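PDB 6TQD: intimin from Escherichia coli O127:H6 str. E2348/69, which serves as an outer-membrane adhesin whose extracellular passenger includes these two juncture domains, in an extended arrangement, and probably holds the receptor-binding tip away from the bacterial surface. Local coordinates for residues G49-S54 with Q60-I65; A134-N139 with V146-N151; L26-K31 with D35-D40; I130-T135 with N200-V205. All coordinates share one frame; numbering follows the deposited sequence.

Interaction 1 of 4, residues G49-S54 with Q60-I65; sequences GQIQHS and QDYQAI
Q52 and Q63 both set CG between the backbone N and the carbonyl carbon and run on extended, which carries their two amides to the same side of the hairpin. There Q63 NE2 donates to Q52 OE1 at 2.8 Å, the oxygen lying in the amide plane of Q63, while the donor stands somewhat out of the carbonyl plane of Q52; the two amide planes are only 24° apart. I65 lies on this same face, its CG1 against the Q52 amide carbon CD at 4.0 Å, and runs side by side with Q50. Beneath the amides the backbones pair Q50 with I65 and Q52 with Q63, each through two N-H...O bonds. On the other face I51 meets A64, and its CG2 touches Y62 CD2 at 4.0 Å; I51 also packs on W39 of the facing sheet. At the far end H53 has CG anti to its backbone N (chi1 -157°), and its ring edge points into the face of Y62, centroids 5.1 Å apart and planes at 79°. D61 O lies over the centre of the imidazole, whose NE2 is held by S58 O and ND1 by the G55 backbone N. The same D61 O accepts from S54 N at 2.9 Å. Beyond it, S56 OG binds D61 OD2, so the loop is tied to both strand ends. This is an antiparallel beta hairpin with a T-shaped aromatic pair near its loop, strand 50-53 forming the edge of one sheet in a beta sandwich consistent with an Ig-like domain.

Interaction 2 of 4, residues A134-N139 with V146-N151; sequences ATVKKN and VPVSFN
V136 and V148, one from each strand, pass alongside one another with opposed headings and meet through their CG2 methyls at 3.6 Å. Both valines hold CG1 anti to the backbone N (chi1 177° and 179°), which leaves each CG2 beside its own backbone N and turned to the partner. The other branches reach along the strands: V136 CG1 touches V146 CG1 at 4.2 Å, and V148 CG1 leans on the methyl of A134, CB, at 4.1 Å. A134 CB also sits at the edge of the F150 ring, near its plane, 4.2 Å from CE2. F150 begins alongside the contact, and its ring then swings in toward A134. The strands 134-138 and 147-151 belong to the two different sheets of the sandwich and approach to 9.1 Å between axes, with their N-to-C directions 136° apart; their backbones are therefore too far apart to pair, and methyls and the ring edge bridge the gap. A188 of strand 182-189 adds to the layer, touching A134, V148 and F150, while F115 and V112 of strand 111-117 cover A134 and V136. Each strand's backbone is bonded within its own sheet, as A134 is to A172. Between these two segments only carbon atoms meet, so the hold comes from van der Waals packing and the burial of apolar surface.

Interaction 3 of 4, residues L26-K31 with D35-D40; sequences LIVKSK and DRIVWD
Inside the N-terminal beta sandwich, in the apolar layer between its two sheets, here only partly buried, L26, at the break in strand 21-30, reaches toward I37 of strand 34-40, and the two side chains meet tip to tip. L26 CD1 lies 3.8 Å from I37 CG1 and 4.1 Å from I37 CD1, so one methyl of the leucine rests on the outer half of the isoleucine chain. In I37 this half points inward because CG1 is anti to the carbonyl carbon (chi1 -50°), which puts CG2 beside that carbon. The second leucine methyl, CD2, serves another partner: it approaches W39 CH2 at 4.2 Å, obliquely to the indole, which leans in from two residues farther along strand 34-40. V28 adds a looser touch, its CG2 lying 4.4 Å from I37 CD1.

The two strands follow each other closely in sequence yet enter different sheets, 21-30 beside 6-9 and 62-65, and 34-40 at the edge beside 76-85. This crossing from one sheet to the other is what makes the pair a sandwich contact and not a hairpin; even L26 and I37 have CA atoms 9.6 Å apart. Aromatic and aliphatic neighbours extend the layer, with Y62 meeting the W39 ring and A83 lying against I37.

On the same strand, a classic beta bulge sets D35 and R36 both opposite Y84. R36 NH1 makes a hydrogen-bonded salt bridge with D35 OD2 at 2.9 Å, in the guanidinium plane but from above the carboxylate plane, with a cation-pi contact to Y84 besides.

Interaction 4 of 4, residues I130-T135 with N200-V205; sequences ITYTAT and NAVIFV
This is a buried, mainly apolar contact between strands of opposing sheets, near one end of the C-terminal domain, with a single water adding a polar link. Strands 130-135 and 202-205 run antiparallel at 169°, but their axes approach no closer than 10.5 Å, so the side chains span the distance. I130 and V202 reach toward each other tip to tip, CD1 to CG2 at 3.7 Å. The same I130 CD1 meets F204 CZ at 3.8 Å, at a slant to the ring, which comes in from the opposite direction. I130 reaches this far because its chain is extended, chi2 178°. Y132, next to I130 on the same face of the strand, points at V202 from the opposite direction, and its hydroxyl OH presses close to both V202 methyls, 3.2 Å from CG2 and 3.4 Å from CG1. That buried hydroxyl is not left without a polar partner: Y132 OH donates to a water at 2.7 Å, and the water in turn donates to N200 O at 2.7 Å. F115 meets the Y132 ring, and L176 touches both Y132 and F204. Facing sheets joined through isoleucine, valine and aromatic side chains are the core of an Ig-like beta sandwich, here the bacterial Ig-like (group 1) domain.

Overall arrangement
Interactions 3 and 1 come first along the chain and lie in the N-terminal sandwich, their centres about 13 Å apart; strands 21-30 and 62-65 are neighbours in one sheet, and I51 and Y62 of interaction 1 pack on W39 of interaction 3. Interactions 2 and 4 follow in the bacterial Ig-like domain, their centres about 16 Å apart, sharing strand 130-138 and residues A134 and T135. That strand faces 147-154 toward one end and 197-205 toward the other, both in the opposing sheet. The two pairs lie on opposite sides of the chain's centre, interactions 3 and 4 being about 51 Å apart between centres, consistent with two separately packed domains in an extended passenger.

Interaction 1 of 4, residues G49-S54 with Q60-I65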
loop_
_atom_site.group_PDB
_atom_site.type_symbol
_atom_site.label_atom_id
_atom_site.label_comp_id
_atom_site.label_asym_id
_atom_site.label_seq_id
_atom_site.Cartn_x
_atom_site.Cartn_y
_atom_site.Cartn_z
ATOM N N GLY A 49 -13.730 7.083 -3.970
ATOM C CA GLY A 49 -13.423 6.452 -5.236
ATOM C C GLY A 49 -14.685 5.895 -5.856
ATOM O O GLY A 49 -15.781 6.014 -5.310
ATOM N N GLN A 50 -14.527 5.276 -7.024
ATOM C CA GLN A 50 -15.693 4.740 -7.708
ATOM C C GLN A 50 -15.251 3.856 -8.854
ATOM O O GLN A 50 -14.114 3.920 -9.321
ATOM C CB GLN A 50 -16.581 5.861 -8.252
ATOM C CG GLN A 50 -15.924 6.679 -9.336
ATOM C CD GLN A 50 -16.814 7.798 -9.827
ATOM O OE1 GLN A 50 -17.778 7.558 -10.557
ATOM N NE2 GLN A 50 -16.487 9.028 -9.452
ATOM N N ILE A 51 -16.181 3.031 -9.318
ATOM C CA ILE A 51 -16.051 2.321 -10.582
ATOM C C ILE A 51 -17.007 2.953 -11.570
ATOM O O ILE A 51 -18.180 3.193 -11.251
ATOM C CB ILE A 51 -16.310 0.817 -10.419
ATOM C CG1 ILE A 51 -15.035 0.168 -9.896
ATOM C CG2 ILE A 51 -16.743 0.210 -11.749
ATOM C CD1 ILE A 51 -15.260 -1.102 -9.189
ATOM N N GLN A 52 -16.503 3.241 -12.768
ATOM C CA GLN A 52 -17.268 3.933 -13.782
ATOM C C GLN A 52 -16.953 3.336 -15.142
ATOM O O GLN A 52 -15.868 2.792 -15.364
ATOM C CB GLN A 52 -16.950 5.433 -13.844
ATOM C CG GLN A 52 -15.486 5.717 -14.053
ATOM C CD GLN A 52 -15.189 7.211 -14.157
ATOM O OE1 GLN A 52 -14.518 7.648 -15.083
ATOM N NE2 GLN A 52 -15.781 7.995 -13.269
ATOM N N HIS A 53 -17.917 3.439 -16.052
ATOM C CA HIS A 53 -17.665 3.080 -17.431
ATOM C C HIS A 53 -16.561 3.964 -17.996
ATOM O O HIS A 53 -16.490 5.162 -17.705
ATOM C CB HIS A 53 -18.955 3.257 -18.232
ATOM C CG HIS A 53 -18.996 2.449 -19.489
ATOM N ND1 HIS A 53 -18.561 2.941 -20.702
ATOM C CD2 HIS A 53 -19.415 1.181 -19.724
ATOM C CE1 HIS A 53 -18.712 2.011 -21.631
ATOM N NE2 HIS A 53 -19.230 0.937 -21.065
ATOM N N SER A 54 -15.674 3.358 -18.789
ATOM C CA SER A 54 -14.544 4.098 -19.346
ATOM C C SER A 54 -14.958 5.094 -20.419
ATOM O O SER A 54 -14.127 5.908 -20.836
ATOM C CB SER A 54 -13.518 3.126 -19.934
ATOM O OG SER A 54 -13.077 2.190 -18.963
ATOM N N GLN A 60 -18.511 -3.802 -21.458
ATOM C CA GLN A 60 -17.681 -4.387 -20.411
ATOM C C GLN A 60 -16.437 -3.565 -20.097
ATOM O O GLN A 60 -15.512 -4.081 -19.451
ATOM C CB GLN A 60 -17.252 -5.828 -20.735
ATOM C CG GLN A 60 -16.329 -5.973 -21.928
ATOM C CD GLN A 60 -15.650 -7.333 -21.963
ATOM O OE1 GLN A 60 -14.520 -7.484 -21.491
ATOM N NE2 GLN A 60 -16.331 -8.323 -22.505
ATOM N N ASP A 61 -16.385 -2.304 -20.527
ATOM C CA ASP A 61 -15.192 -1.468 -20.383
ATOM C C ASP A 61 -15.377 -0.549 -19.182
ATOM O O ASP A 61 -16.036 0.492 -19.277
ATOM C CB ASP A 61 -14.950 -0.663 -21.657
ATOM C CG ASP A 61 -13.653 0.120 -21.616
ATOM O OD1 ASP A 61 -12.836 -0.123 -20.704
ATOM O OD2 ASP A 61 -13.453 0.985 -22.496
ATOM N N TYR A 62 -14.767 -0.924 -18.057
ATOM C CA TYR A 62 -14.885 -0.190 -16.811
ATOM C C TYR A 62 -13.506 0.137 -16.259
ATOM O O TYR A 62 -12.504 -0.486 -16.615
ATOM C CB TYR A 62 -15.670 -1.012 -15.775
ATOM C CG TYR A 62 -17.141 -0.989 -16.068
ATOM C CD1 TYR A 62 -17.713 -1.913 -16.940
ATOM C CD2 TYR A 62 -17.955 -0.034 -15.503
ATOM C CE1 TYR A 62 -19.061 -1.866 -17.227
ATOM C CE2 TYR A 62 -19.289 0.007 -15.758
ATOM C CZ TYR A 62 -19.840 -0.903 -16.642
ATOM O OH TYR A 62 -21.188 -0.852 -16.898
ATOM N N GLN A 63 -13.478 1.130 -15.390
ATOM C CA GLN A 63 -12.249 1.555 -14.738
ATOM C C GLN A 63 -12.569 1.960 -13.310
ATOM O O GLN A 63 -13.693 2.357 -12.991
ATOM C CB GLN A 63 -11.613 2.741 -15.467
ATOM C CG GLN A 63 -12.464 3.994 -15.484
ATOM C CD GLN A 63 -12.026 4.987 -16.557
ATOM O OE1 GLN A 63 -11.192 4.676 -17.410
ATOM N NE2 GLN A 63 -12.568 6.193 -16.490
ATOM N N ALA A 64 -11.566 1.870 -12.454
ATOM C CA ALA A 64 -11.688 2.281 -11.070
ATOM C C ALA A 64 -10.930 3.586 -10.887
ATOM O O ALA A 64 -9.791 3.710 -11.351
ATOM C CB ALA A 64 -11.124 1.214 -10.133
ATOM N N ILE A 65 -11.578 4.549 -10.247
ATOM C CA ILE A 65 -10.941 5.769 -9.764
ATOM C C ILE A 65 -10.606 5.513 -8.302
ATOM O O ILE A 65 -11.500 5.343 -7.472
ATOM C CB ILE A 65 -11.854 6.987 -9.920
ATOM C CG1 ILE A 65 -12.406 7.076 -11.349
ATOM C CG2 ILE A 65 -11.092 8.253 -9.530
ATOM C CD1 ILE A 65 -11.366 6.976 -12.434
#

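Interaction 2 of 4, residues A134-N139 with V146-N151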
loop_
_atom_site.group_PDB
_atom_site.type_symbol
_atom_site.label_atom_id
_atom_site.label_comp_id
_atom_site.label_asym_id
_atom_site.label_seq_id
_atom_site.Cartn_x
_atom_site.Cartn_y
_atom_site.Cartn_z
ATOM N N ALA A 134 10.563 -0.407 10.996
ATOM C CA ALA A 134 10.266 -0.359 9.578
ATOM C C ALA A 134 9.308 -1.487 9.239
ATOM O O ALA A 134 9.482 -2.622 9.703
ATOM C CB ALA A 134 11.537 -0.544 8.754
ATOM N N THR A 135 8.287 -1.166 8.455
ATOM C CA THR A 135 7.346 -2.143 7.933
ATOM C C THR A 135 7.569 -2.285 6.439
ATOM O O THR A 135 7.633 -1.282 5.720
ATOM C CB THR A 135 5.906 -1.709 8.213
ATOM O OG1 THR A 135 5.726 -1.493 9.617
ATOM C CG2 THR A 135 4.938 -2.805 7.765
ATOM N N VAL A 136 7.700 -3.526 5.977
ATOM C CA VAL A 136 7.929 -3.837 4.571
ATOM C C VAL A 136 6.688 -4.523 4.024
ATOM O O VAL A 136 6.248 -5.539 4.571
ATOM C CB VAL A 136 9.167 -4.740 4.385
ATOM C CG1 VAL A 136 9.333 -5.112 2.909
ATOM C CG2 VAL A 136 10.412 -4.046 4.911
ATOM N N LYS A 137 6.150 -3.995 2.927
ATOM C CA LYS A 137 4.975 -4.580 2.294
ATOM C C LYS A 137 5.191 -4.623 0.787
ATOM O O LYS A 137 6.028 -3.908 0.228
ATOM C CB LYS A 137 3.694 -3.769 2.572
ATOM C CG LYS A 137 3.407 -3.538 4.038
ATOM C CD LYS A 137 2.122 -2.752 4.206
ATOM C CE LYS A 137 1.887 -2.345 5.644
ATOM N NZ LYS A 137 0.652 -1.517 5.767
ATOM N N LYS A 138 4.411 -5.481 0.129
ATOM C CA LYS A 138 4.249 -5.468 -1.322
ATOM C C LYS A 138 2.753 -5.392 -1.564
ATOM O O LYS A 138 2.023 -6.295 -1.146
ATOM C CB LYS A 138 4.814 -6.743 -1.948
ATOM C CG LYS A 138 4.557 -6.877 -3.454
ATOM C CD LYS A 138 5.090 -8.208 -3.965
ATOM C CE LYS A 138 4.737 -8.443 -5.425
ATOM N NZ LYS A 138 5.251 -9.764 -5.893
ATOM N N ASN A 139 2.310 -4.302 -2.186
ATOM C CA ASN A 139 0.885 -4.063 -2.447
ATOM C C ASN A 139 0.059 -4.253 -1.174
ATOM O O ASN A 139 -0.985 -4.913 -1.160
ATOM C CB ASN A 139 0.386 -4.950 -3.583
ATOM C CG ASN A 139 1.107 -4.672 -4.900
ATOM O OD1 ASN A 139 1.551 -3.560 -5.147
ATOM N ND2 ASN A 139 1.245 -5.695 -5.730
ATOM N N VAL A 146 12.731 -10.118 5.053
ATOM C CA VAL A 146 13.327 -9.203 4.077
ATOM C C VAL A 146 14.392 -8.365 4.773
ATOM O O VAL A 146 14.100 -7.754 5.809
ATOM C CB VAL A 146 12.268 -8.288 3.439
ATOM C CG1 VAL A 146 12.922 -7.314 2.459
ATOM C CG2 VAL A 146 11.192 -9.109 2.759
ATOM N N PRO A 147 15.618 -8.286 4.247
ATOM C CA PRO A 147 16.630 -7.416 4.875
ATOM C C PRO A 147 16.310 -5.942 4.674
ATOM O O PRO A 147 16.032 -5.498 3.559
ATOM C CB PRO A 147 17.930 -7.797 4.154
ATOM C CG PRO A 147 17.664 -9.144 3.544
ATOM C CD PRO A 147 16.205 -9.165 3.220
ATOM N N VAL A 148 16.399 -5.178 5.755
ATOM C CA VAL A 148 16.179 -3.737 5.742
ATOM C C VAL A 148 17.474 -3.066 6.160
ATOM O O VAL A 148 18.049 -3.424 7.188
ATOM C CB VAL A 148 15.043 -3.337 6.694
ATOM C CG1 VAL A 148 14.852 -1.853 6.677
ATOM C CG2 VAL A 148 13.741 -4.046 6.312
ATOM N N SER A 149 17.918 -2.084 5.379
ATOM C CA SER A 149 19.147 -1.348 5.640
ATOM C C SER A 149 18.811 -0.023 6.303
ATOM O O SER A 149 17.919 0.694 5.839
ATOM C CB SER A 149 19.889 -1.074 4.329
ATOM O OG SER A 149 20.408 -2.273 3.785
ATOM N N PHE A 150 19.534 0.302 7.380
ATOM C CA PHE A 150 19.312 1.516 8.152
ATOM C C PHE A 150 20.517 2.445 8.045
ATOM O O PHE A 150 21.667 1.995 8.072
ATOM C CB PHE A 150 19.076 1.213 9.637
ATOM C CG PHE A 150 17.948 0.253 9.882
ATOM C CD1 PHE A 150 18.205 -1.007 10.399
ATOM C CD2 PHE A 150 16.638 0.612 9.623
ATOM C CE1 PHE A 150 17.178 -1.884 10.636
ATOM C CE2 PHE A 150 15.605 -0.270 9.848
ATOM C CZ PHE A 150 15.879 -1.525 10.366
ATOM N N ASN A 151 20.251 3.743 7.928
ATOM C CA ASN A 151 21.317 4.720 7.763
ATOM C C ASN A 151 20.903 6.056 8.360
ATOM O O ASN A 151 19.740 6.449 8.275
ATOM C CB ASN A 151 21.655 4.910 6.277
ATOM C CG ASN A 151 22.323 3.693 5.673
ATOM O OD1 ASN A 151 21.679 2.887 4.998
ATOM N ND2 ASN A 151 23.618 3.547 5.923
#

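Interaction 3 of 4, residues L26-K31 with D35-D40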
loop_
_atom_site.group_PDB
_atom_site.type_symbol
_atom_site.label_atom_id
_atom_site.label_comp_id
_atom_site.label_asym_id
_atom_site.label_seq_id
_atom_site.Cartn_x
_atom_site.Cartn_y
_atom_site.Cartn_z
ATOM N N LEU A 26 -12.265 -7.584 -17.601
ATOM C CA LEU A 26 -13.337 -8.548 -17.407
ATOM C C LEU A 26 -13.283 -9.575 -18.528
ATOM O O LEU A 26 -13.011 -9.231 -19.689
ATOM C CB LEU A 26 -14.697 -7.843 -17.462
ATOM C CG LEU A 26 -14.932 -6.682 -16.486
ATOM C CD1 LEU A 26 -16.335 -6.103 -16.699
ATOM C CD2 LEU A 26 -14.733 -7.108 -15.056
ATOM N N ILE A 27 -13.559 -10.836 -18.197
ATOM C CA ILE A 27 -13.625 -11.908 -19.190
ATOM C C ILE A 27 -15.024 -12.509 -19.114
ATOM O O ILE A 27 -15.356 -13.212 -18.149
ATOM C CB ILE A 27 -12.542 -12.971 -18.972
ATOM C CG1 ILE A 27 -11.148 -12.342 -19.091
ATOM C CG2 ILE A 27 -12.687 -14.093 -19.988
ATOM C CD1 ILE A 27 -10.002 -13.290 -18.798
ATOM N N VAL A 28 -15.835 -12.249 -20.138
ATOM C CA VAL A 28 -17.226 -12.656 -20.199
ATOM C C VAL A 28 -17.383 -13.732 -21.259
ATOM O O VAL A 28 -16.828 -13.620 -22.359
ATOM C CB VAL A 28 -18.131 -11.457 -20.545
ATOM C CG1 VAL A 28 -19.548 -11.916 -20.867
ATOM C CG2 VAL A 28 -18.128 -10.439 -19.418
ATOM N N LYS A 29 -18.158 -14.760 -20.938
ATOM C CA LYS A 29 -18.627 -15.730 -21.922
ATOM C C LYS A 29 -20.140 -15.764 -21.809
ATOM O O LYS A 29 -20.671 -16.009 -20.727
ATOM C CB LYS A 29 -18.057 -17.125 -21.668
ATOM C CG LYS A 29 -16.544 -17.234 -21.797
ATOM C CD LYS A 29 -16.055 -16.834 -23.179
ATOM C CE LYS A 29 -14.612 -17.272 -23.404
ATOM N NZ LYS A 29 -13.694 -16.831 -22.309
ATOM N N SER A 30 -20.826 -15.503 -22.923
ATOM C CA SER A 30 -22.280 -15.360 -22.919
ATOM C C SER A 30 -22.866 -16.022 -24.158
ATOM O O SER A 30 -22.574 -15.608 -25.281
ATOM C CB SER A 30 -22.672 -13.889 -22.897
ATOM O OG SER A 30 -24.070 -13.727 -23.025
ATOM N N LYS A 31 -23.690 -17.044 -23.945
ATOM C CA LYS A 31 -24.370 -17.696 -25.066
ATOM C C LYS A 31 -25.333 -16.746 -25.771
ATOM O O LYS A 31 -25.463 -16.789 -27.005
ATOM C CB LYS A 31 -25.100 -18.941 -24.567
ATOM C CG LYS A 31 -25.866 -19.703 -25.645
ATOM C CD LYS A 31 -26.558 -20.930 -25.057
ATOM C CE LYS A 31 -27.435 -21.628 -26.093
ATOM N NZ LYS A 31 -28.205 -22.761 -25.503
ATOM N N ASP A 35 -25.391 -8.019 -22.019
ATOM C CA ASP A 35 -26.154 -6.780 -21.969
ATOM C C ASP A 35 -25.452 -5.698 -21.158
ATOM O O ASP A 35 -25.358 -4.549 -21.608
ATOM C CB ASP A 35 -27.561 -7.052 -21.411
ATOM C CG ASP A 35 -28.428 -5.803 -21.381
ATOM O OD1 ASP A 35 -28.923 -5.405 -22.449
ATOM O OD2 ASP A 35 -28.584 -5.214 -20.286
ATOM N N ARG A 36 -24.951 -6.035 -19.970
ATOM C CA ARG A 36 -24.390 -5.024 -19.083
ATOM C C ARG A 36 -23.660 -5.691 -17.929
ATOM O O ARG A 36 -23.814 -6.893 -17.673
ATOM C CB ARG A 36 -25.495 -4.133 -18.518
ATOM C CG ARG A 36 -26.419 -4.881 -17.586
ATOM C CD ARG A 36 -27.606 -4.041 -17.206
ATOM N NE ARG A 36 -28.437 -4.688 -16.193
ATOM C CZ ARG A 36 -29.308 -5.655 -16.432
ATOM N NH1 ARG A 36 -29.472 -6.128 -17.660
ATOM N NH2 ARG A 36 -30.017 -6.153 -15.426
ATOM N N ILE A 37 -22.864 -4.877 -17.224
ATOM C CA ILE A 37 -22.231 -5.224 -15.962
ATOM C C ILE A 37 -22.805 -4.289 -14.903
ATOM O O ILE A 37 -22.883 -3.072 -15.128
ATOM C CB ILE A 37 -20.700 -5.032 -16.021
ATOM C CG1 ILE A 37 -20.079 -5.704 -17.249
ATOM C CG2 ILE A 37 -20.074 -5.541 -14.752
ATOM C CD1 ILE A 37 -20.205 -7.217 -17.283
ATOM N N VAL A 38 -23.168 -4.845 -13.753
ATOM C CA VAL A 38 -23.708 -4.086 -12.627
ATOM C C VAL A 38 -22.770 -4.226 -11.432
ATOM O O VAL A 38 -22.416 -5.347 -11.035
ATOM C CB VAL A 38 -25.129 -4.560 -12.267
ATOM C CG1 VAL A 38 -25.611 -3.880 -11.009
ATOM C CG2 VAL A 38 -26.093 -4.289 -13.422
ATOM N N TRP A 39 -22.374 -3.090 -10.854
ATOM C CA TRP A 39 -21.340 -3.047 -9.829
ATOM C C TRP A 39 -21.885 -2.614 -8.476
ATOM O O TRP A 39 -22.754 -1.743 -8.395
ATOM C CB TRP A 39 -20.246 -2.024 -10.187
ATOM C CG TRP A 39 -19.411 -2.384 -11.336
ATOM C CD1 TRP A 39 -19.654 -2.075 -12.639
ATOM C CD2 TRP A 39 -18.184 -3.119 -11.317
ATOM N NE1 TRP A 39 -18.653 -2.567 -13.439
ATOM C CE2 TRP A 39 -17.733 -3.210 -12.656
ATOM C CE3 TRP A 39 -17.410 -3.685 -10.298
ATOM C CZ2 TRP A 39 -16.556 -3.851 -12.999
ATOM C CZ3 TRP A 39 -16.227 -4.337 -10.647
ATOM C CH2 TRP A 39 -15.822 -4.415 -11.980
ATOM N N ASP A 40 -21.351 -3.208 -7.423
ATOM C CA ASP A 40 -21.430 -2.686 -6.055
ATOM C C ASP A 40 -20.033 -2.184 -5.709
ATOM O O ASP A 40 -19.129 -2.980 -5.445
ATOM C CB ASP A 40 -21.895 -3.742 -5.059
ATOM C CG ASP A 40 -21.844 -3.252 -3.602
ATOM O OD1 ASP A 40 -21.324 -2.150 -3.337
ATOM O OD2 ASP A 40 -22.334 -3.979 -2.707
#

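Interaction 4 of 4, residues I130-T135 with N200-V205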
loop_
_atom_site.group_PDB
_atom_site.type_symbol
_atom_site.label_atom_id
_atom_site.label_comp_id
_atom_site.label_asym_id
_atom_site.label_seq_id
_atom_site.Cartn_x
_atom_site.Cartn_y
_atom_site.Cartn_z
ATOM N N ILE A 130 16.104 5.633 21.187
ATOM C CA ILE A 130 14.909 5.773 20.357
ATOM C C ILE A 130 14.855 4.551 19.453
ATOM O O ILE A 130 15.813 4.266 18.726
ATOM C CB ILE A 130 14.954 7.069 19.537
ATOM C CG1 ILE A 130 14.982 8.289 20.470
ATOM C CG2 ILE A 130 13.768 7.132 18.581
ATOM C CD1 ILE A 130 15.075 9.617 19.743
ATOM N N THR A 131 13.744 3.818 19.497
ATOM C CA THR A 131 13.614 2.575 18.747
ATOM C C THR A 131 12.754 2.815 17.517
ATOM O O THR A 131 11.629 3.321 17.623
ATOM C CB THR A 131 13.009 1.466 19.601
ATOM O OG1 THR A 131 13.849 1.259 20.748
ATOM C CG2 THR A 131 12.906 0.180 18.811
ATOM N N TYR A 132 13.277 2.426 16.364
ATOM C CA TYR A 132 12.607 2.602 15.080
ATOM C C TYR A 132 12.086 1.266 14.582
ATOM O O TYR A 132 12.721 0.229 14.767
ATOM C CB TYR A 132 13.574 3.165 14.043
ATOM C CG TYR A 132 13.957 4.610 14.242
ATOM C CD1 TYR A 132 14.877 4.989 15.216
ATOM C CD2 TYR A 132 13.414 5.601 13.441
ATOM C CE1 TYR A 132 15.226 6.322 15.387
ATOM C CE2 TYR A 132 13.759 6.929 13.603
ATOM C CZ TYR A 132 14.670 7.286 14.577
ATOM O OH TYR A 132 15.029 8.608 14.754
ATOM N N THR A 133 10.933 1.305 13.914
ATOM C CA THR A 133 10.312 0.123 13.338
ATOM C C THR A 133 10.032 0.423 11.875
ATOM O O THR A 133 9.353 1.402 11.566
ATOM C CB THR A 133 9.003 -0.225 14.053
ATOM O OG1 THR A 133 9.253 -0.468 15.440
ATOM C CG2 THR A 133 8.369 -1.469 13.430
ATOM N N ALA A 134 10.563 -0.407 10.996
ATOM C CA ALA A 134 10.266 -0.359 9.578
ATOM C C ALA A 134 9.308 -1.487 9.239
ATOM O O ALA A 134 9.482 -2.622 9.703
ATOM C CB ALA A 134 11.537 -0.544 8.754
ATOM N N THR A 135 8.287 -1.166 8.455
ATOM C CA THR A 135 7.346 -2.143 7.933
ATOM C C THR A 135 7.569 -2.285 6.439
ATOM O O THR A 135 7.633 -1.282 5.720
ATOM C CB THR A 135 5.906 -1.709 8.213
ATOM O OG1 THR A 135 5.726 -1.493 9.617
ATOM C CG2 THR A 135 4.938 -2.805 7.765
ATOM N N ASN A 200 10.551 10.589 10.277
ATOM C CA ASN A 200 10.475 11.962 10.748
ATOM C C ASN A 200 11.659 12.251 11.668
ATOM O O ASN A 200 12.177 11.365 12.348
ATOM C CB ASN A 200 9.174 12.194 11.516
ATOM C CG ASN A 200 7.964 12.273 10.608
ATOM O OD1 ASN A 200 8.085 12.487 9.401
ATOM N ND2 ASN A 200 6.783 12.107 11.192
ATOM N N ALA A 201 12.099 13.504 11.670
ATOM C CA ALA A 201 13.213 13.886 12.516
ATOM C C ALA A 201 12.839 13.673 13.971
ATOM O O ALA A 201 11.684 13.856 14.362
ATOM C CB ALA A 201 13.554 15.361 12.301
ATOM N N VAL A 202 13.827 13.263 14.766
ATOM C CA VAL A 202 13.732 13.234 16.217
ATOM C C VAL A 202 14.771 14.213 16.737
ATOM O O VAL A 202 15.675 14.630 16.019
ATOM C CB VAL A 202 13.958 11.830 16.796
ATOM C CG1 VAL A 202 12.919 10.858 16.257
ATOM C CG2 VAL A 202 15.364 11.335 16.478
ATOM N N ILE A 203 14.632 14.586 18.001
ATOM C CA ILE A 203 15.520 15.569 18.611
ATOM C C ILE A 203 16.078 14.993 19.902
ATOM O O ILE A 203 15.323 14.494 20.745
ATOM C CB ILE A 203 14.801 16.912 18.858
ATOM C CG1 ILE A 203 15.801 17.959 19.348
ATOM C CG2 ILE A 203 13.663 16.739 19.858
ATOM C CD1 ILE A 203 15.296 19.386 19.213
ATOM N N PHE A 204 17.393 15.097 20.077
ATOM C CA PHE A 204 18.036 14.754 21.343
ATOM C C PHE A 204 18.250 16.044 22.126
ATOM O O PHE A 204 18.722 17.043 21.569
ATOM C CB PHE A 204 19.362 14.036 21.093
ATOM C CG PHE A 204 19.202 12.619 20.593
ATOM C CD1 PHE A 204 19.070 11.564 21.480
ATOM C CD2 PHE A 204 19.163 12.346 19.234
ATOM C CE1 PHE A 204 18.925 10.270 21.033
ATOM C CE2 PHE A 204 19.012 11.049 18.780
ATOM C CZ PHE A 204 18.890 10.009 19.676
ATOM N N VAL A 205 17.893 16.019 23.415
ATOM C CA VAL A 205 17.788 17.220 24.234
ATOM C C VAL A 205 18.727 17.127 25.431
ATOM O O VAL A 205 18.845 16.072 26.064
ATOM C CB VAL A 205 16.331 17.429 24.709
ATOM C CG1 VAL A 205 16.177 18.771 25.412
ATOM C CG2 VAL A 205 15.360 17.325 23.535
HETATM O O HOH W 1 14.650 10.269 12.667
#